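Cytokinin riboside 5'-monophosphate phosphoribohydrolase (Corynebacterium glutamicum, PDB 5ZBL) belongs to the SLOG clan and adopts a Rossmann-like alpha/beta fold in which helices flank a parallel sheet. Local coordinates at residues G109-P114 against K183-W188; E121-V126 against K137-Y142. One frame throughout, in Å; residues are numbered along the deposited sequence.

Contact 1. Residues G109-P114 against K183-W188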
# COMPACT_ATOMS: atom_id res chain seq x y z
N GLY A 109 -1.92 -3.97 -17.72
CA GLY A 109 -0.65 -3.76 -17.03
C GLY A 109 -0.76 -2.51 -16.16
O GLY A 109 -1.72 -1.75 -16.30
N PHE A 110 0.24 -2.32 -15.29
CA PHE A 110 0.25 -1.31 -14.24
C PHE A 110 1.53 -0.49 -14.33
O PHE A 110 2.61 -1.06 -14.50
CB PHE A 110 0.19 -1.99 -12.89
CG PHE A 110 -1.07 -2.78 -12.67
CD1 PHE A 110 -2.27 -2.15 -12.40
CD2 PHE A 110 -1.04 -4.16 -12.71
CE1 PHE A 110 -3.43 -2.88 -12.21
CE2 PHE A 110 -2.21 -4.92 -12.51
CZ PHE A 110 -3.39 -4.27 -12.29
N ILE A 111 1.39 0.84 -14.23
CA ILE A 111 2.51 1.75 -14.10
C ILE A 111 2.28 2.60 -12.84
O ILE A 111 1.20 3.15 -12.61
CB ILE A 111 2.60 2.68 -15.29
CG1 ILE A 111 2.83 1.87 -16.58
CG2 ILE A 111 3.77 3.65 -15.19
CD1 ILE A 111 2.68 2.75 -17.83
N ALA A 112 3.32 2.71 -12.02
CA ALA A 112 3.29 3.58 -10.88
C ALA A 112 4.29 4.71 -11.20
O ALA A 112 5.48 4.45 -11.45
CB ALA A 112 3.63 2.83 -9.59
N MET A 113 3.73 5.92 -11.25
CA MET A 113 4.49 7.13 -11.44
C MET A 113 4.68 7.74 -10.06
O MET A 113 4.06 7.33 -9.09
CB MET A 113 3.71 8.10 -12.33
CG MET A 113 3.27 7.54 -13.69
SD MET A 113 2.98 8.82 -14.95
CE MET A 113 1.99 10.02 -14.07
N PRO A 114 5.52 8.78 -9.96
CA PRO A 114 5.61 9.46 -8.68
C PRO A 114 4.25 9.83 -8.10
O PRO A 114 3.30 10.13 -8.83
CB PRO A 114 6.37 10.73 -9.03
CG PRO A 114 7.28 10.27 -10.14
CD PRO A 114 6.43 9.37 -10.96
N LYS A 183 8.07 -0.46 -23.81
CA LYS A 183 8.67 -1.59 -24.54
C LYS A 183 8.81 -2.81 -23.66
O LYS A 183 8.46 -3.90 -24.07
CB LYS A 183 10.04 -1.23 -25.11
CG LYS A 183 10.71 -2.34 -25.91
CD LYS A 183 11.69 -1.79 -26.93
CE LYS A 183 12.09 -2.86 -27.94
NZ LYS A 183 13.39 -3.49 -27.60
N ALA A 184 9.30 -2.61 -22.44
CA ALA A 184 9.45 -3.73 -21.52
C ALA A 184 8.10 -4.37 -21.14
O ALA A 184 8.04 -5.58 -20.98
CB ALA A 184 10.22 -3.31 -20.27
N MET A 185 7.04 -3.54 -20.98
CA MET A 185 5.68 -4.01 -20.68
C MET A 185 5.05 -4.75 -21.90
O MET A 185 4.28 -5.69 -21.72
CB MET A 185 4.77 -2.84 -20.22
CG MET A 185 5.08 -2.20 -18.85
SD MET A 185 4.05 -0.76 -18.42
CE MET A 185 2.58 -1.65 -17.96
N GLN A 186 5.37 -4.33 -23.12
CA GLN A 186 4.87 -4.99 -24.36
C GLN A 186 5.45 -6.38 -24.58
O GLN A 186 4.71 -7.32 -24.93
CB GLN A 186 5.12 -4.12 -25.59
CG GLN A 186 4.23 -2.89 -25.68
CD GLN A 186 4.59 -1.97 -26.85
OE1 GLN A 186 5.74 -1.56 -27.02
NE2 GLN A 186 3.59 -1.62 -27.64
N THR A 187 6.75 -6.52 -24.34
CA THR A 187 7.51 -7.79 -24.55
C THR A 187 7.56 -8.70 -23.32
O THR A 187 8.13 -9.79 -23.39
CB THR A 187 8.96 -7.52 -25.07
OG1 THR A 187 9.79 -6.89 -24.06
CG2 THR A 187 8.90 -6.63 -26.32
N TRP A 188 6.95 -8.28 -22.22
CA TRP A 188 6.95 -9.05 -20.97
C TRP A 188 6.09 -10.33 -21.03
O TRP A 188 5.04 -10.36 -21.67
CB TRP A 188 6.45 -8.12 -19.86
CG TRP A 188 6.39 -8.65 -18.52
CD1 TRP A 188 7.29 -8.47 -17.53
CD2 TRP A 188 5.31 -9.41 -17.95
NE1 TRP A 188 6.87 -9.10 -16.37
CE2 TRP A 188 5.65 -9.68 -16.61
CE3 TRP A 188 4.09 -9.88 -18.44
CZ2 TRP A 188 4.81 -10.40 -15.76
CZ3 TRP A 188 3.26 -10.60 -17.59
CH2 TRP A 188 3.62 -10.85 -16.28
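M185 reaches out from the last turn of helix 178-186 and lays its thioether against I111 and the backbone of G109 and F110. The contact is wholly apolar in its side chains, with no hydrogen bond across it. SD of M185 sits 3.4 Å from CG1 of I111 and 3.8 Å from CD1 of I111, the two side chains crossing at a slant. M185 is extended through chi2 and then bends at chi3 (77°), which carries the methyl off the line of the chain and over the strand backbone. There CE lies 3.5 Å from O of F110 and 3.9 Å from C of G109; with no side chain on the glycine, the methyl can settle close to the main chain. I111 offers its ethyl branch because CG1 stands anti to its own carbonyl carbon (chi1 -62°). Around M185, K183 O accepts from both N and OG1 of T187, which approach from opposite faces of the carbonyl plane. Strand 110-112 runs between strands 12-16 and 139-142, and helix 178-186 packs over this part of the sheet, M185 also meeting L10 and V13, while I111 touches V13 and Y142.

Contact 2. Residues E121-V126 against K137-Y142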
# COMPACT_ATOMS: atom_id res chain seq x y z
N GLU A 121 0.23 2.68 -1.87
CA GLU A 121 -0.78 1.68 -1.52
C GLU A 121 -1.28 0.87 -2.74
O GLU A 121 -1.41 -0.36 -2.68
CB GLU A 121 -1.94 2.34 -0.84
CG GLU A 121 -2.90 1.42 -0.15
CD GLU A 121 -3.91 0.79 -1.08
OE1 GLU A 121 -4.36 1.49 -2.02
OE2 GLU A 121 -4.26 -0.42 -0.89
N GLU A 122 -1.61 1.56 -3.82
CA GLU A 122 -2.12 0.85 -5.00
C GLU A 122 -1.04 -0.11 -5.51
O GLU A 122 -1.36 -1.21 -5.92
CB GLU A 122 -2.60 1.80 -6.11
CG GLU A 122 -4.05 2.26 -5.95
CD GLU A 122 -4.33 3.70 -6.42
OE1 GLU A 122 -3.41 4.56 -6.35
OE2 GLU A 122 -5.49 4.00 -6.82
N LEU A 123 0.22 0.29 -5.44
CA LEU A 123 1.29 -0.48 -6.00
C LEU A 123 1.50 -1.78 -5.19
O LEU A 123 1.66 -2.86 -5.75
CB LEU A 123 2.57 0.36 -6.05
CG LEU A 123 3.82 -0.41 -6.50
CD1 LEU A 123 3.66 -0.79 -7.93
CD2 LEU A 123 5.07 0.41 -6.29
N PHE A 124 1.48 -1.64 -3.89
CA PHE A 124 1.64 -2.78 -3.00
C PHE A 124 0.44 -3.71 -3.00
O PHE A 124 0.57 -4.93 -2.77
CB PHE A 124 2.01 -2.29 -1.59
CG PHE A 124 3.47 -1.98 -1.45
CD1 PHE A 124 4.39 -3.02 -1.48
CD2 PHE A 124 3.93 -0.70 -1.30
CE1 PHE A 124 5.74 -2.78 -1.35
CE2 PHE A 124 5.28 -0.44 -1.19
CZ PHE A 124 6.18 -1.48 -1.23
N GLU A 125 -0.73 -3.13 -3.24
CA GLU A 125 -1.95 -3.86 -3.50
C GLU A 125 -1.81 -4.80 -4.72
O GLU A 125 -2.04 -6.03 -4.58
CB GLU A 125 -3.11 -2.89 -3.63
CG GLU A 125 -4.49 -3.45 -3.92
CD GLU A 125 -5.13 -4.10 -2.74
OE1 GLU A 125 -6.12 -3.57 -2.19
OE2 GLU A 125 -4.63 -5.17 -2.39
N VAL A 126 -1.34 -4.29 -5.86
CA VAL A 126 -1.26 -5.21 -7.00
C VAL A 126 -0.20 -6.29 -6.74
O VAL A 126 -0.40 -7.43 -7.15
CB VAL A 126 -1.10 -4.55 -8.38
CG1 VAL A 126 -2.16 -3.48 -8.56
CG2 VAL A 126 0.28 -3.96 -8.58
N LYS A 137 0.18 -9.71 -14.61
CA LYS A 137 0.27 -8.59 -15.51
C LYS A 137 1.53 -7.83 -15.13
O LYS A 137 1.85 -7.74 -13.97
CB LYS A 137 -0.96 -7.69 -15.35
CG LYS A 137 -2.28 -8.33 -15.79
CD LYS A 137 -3.48 -7.45 -15.42
CE LYS A 137 -4.78 -7.97 -16.04
NZ LYS A 137 -5.95 -7.15 -15.61
N PRO A 138 2.24 -7.26 -16.11
CA PRO A 138 3.47 -6.52 -15.78
C PRO A 138 3.20 -5.31 -14.89
O PRO A 138 2.19 -4.63 -15.08
CB PRO A 138 3.99 -6.06 -17.13
CG PRO A 138 2.82 -6.13 -18.05
CD PRO A 138 1.90 -7.21 -17.55
N VAL A 139 4.08 -5.10 -13.92
CA VAL A 139 4.05 -3.91 -13.04
C VAL A 139 5.34 -3.15 -13.30
O VAL A 139 6.42 -3.74 -13.29
CB VAL A 139 3.94 -4.29 -11.59
CG1 VAL A 139 3.88 -3.05 -10.69
CG2 VAL A 139 2.72 -5.16 -11.40
N ALA A 140 5.21 -1.86 -13.61
CA ALA A 140 6.36 -1.05 -13.97
C ALA A 140 6.45 0.19 -13.09
O ALA A 140 5.44 0.84 -12.82
CB ALA A 140 6.28 -0.64 -15.42
N LEU A 141 7.66 0.50 -12.65
CA LEU A 141 7.93 1.71 -11.90
C LEU A 141 8.58 2.73 -12.84
O LEU A 141 9.66 2.50 -13.36
CB LEU A 141 8.84 1.40 -10.72
CG LEU A 141 8.44 0.28 -9.78
CD1 LEU A 141 9.46 0.22 -8.65
CD2 LEU A 141 7.03 0.52 -9.24
N TYR A 142 7.88 3.83 -13.08
CA TYR A 142 8.36 4.89 -13.94
C TYR A 142 9.28 5.75 -13.07
O TYR A 142 8.80 6.60 -12.28
CB TYR A 142 7.18 5.66 -14.54
CG TYR A 142 7.47 6.73 -15.59
CD1 TYR A 142 8.50 6.60 -16.51
CD2 TYR A 142 6.66 7.87 -15.68
CE1 TYR A 142 8.72 7.55 -17.47
CE2 TYR A 142 6.86 8.83 -16.64
CZ TYR A 142 7.91 8.68 -17.54
OH TYR A 142 8.15 9.65 -18.53
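The beta-alpha-beta unit made by strand 110-112, helix 117-130 and strand 139-142 is closed here, where the helix packs against the second strand of the unit. The segment axes approach to 10.3 Å and run nearly antiparallel, at 153° between their directions, as expected when the chain returns along the helix before entering a parallel strand. L123, V126, V139 and L141, all buried, supply the interface, and every contact is between methyl groups. L123 has CG anti to its backbone N (chi1 174°), which points the branch at the strand: CD1 touches CG1 of V139 at 3.6 Å, while CD2 meets CD2 of L141 at 3.5 Å. The same L141 methyl lies 3.8 Å from CD1 of L123. The leucine thus bridges two strand residues that lie on the same side of the sheet, crossing V139 at a slant and L141 at about a right angle. A112 and F110 of the first strand continue this surface under L123 and V126. The face toward the second subunit carries F124 as well as E121 and E125, the two glutamates in salt bridges with K100 of their own chain. One turn on from L123, V126 places CG2 between its backbone N and carbonyl carbon, and that methyl meets CG2 of V139 at 3.9 Å.

After four strands and their helices, the chain enters strand 110-112, half of contact 1, then runs through helix 117-130 into strand 139-142, and contact 2 closes this short loop. It continues through helix 149-160 and strand 173-175 before helix 178-186 returns to strand 110-112, so contact 1 closes the larger loop with contact 2 nested inside it. The two helices pack on opposite faces of the sheet. Its strands join the contacts directly: F110 O is 2.9 Å from A140 N and A112 N is 2.9 Å from A140 O, both probable hydrogen bonds. A140 CB also meets M185 SD, and P138 packs against W188.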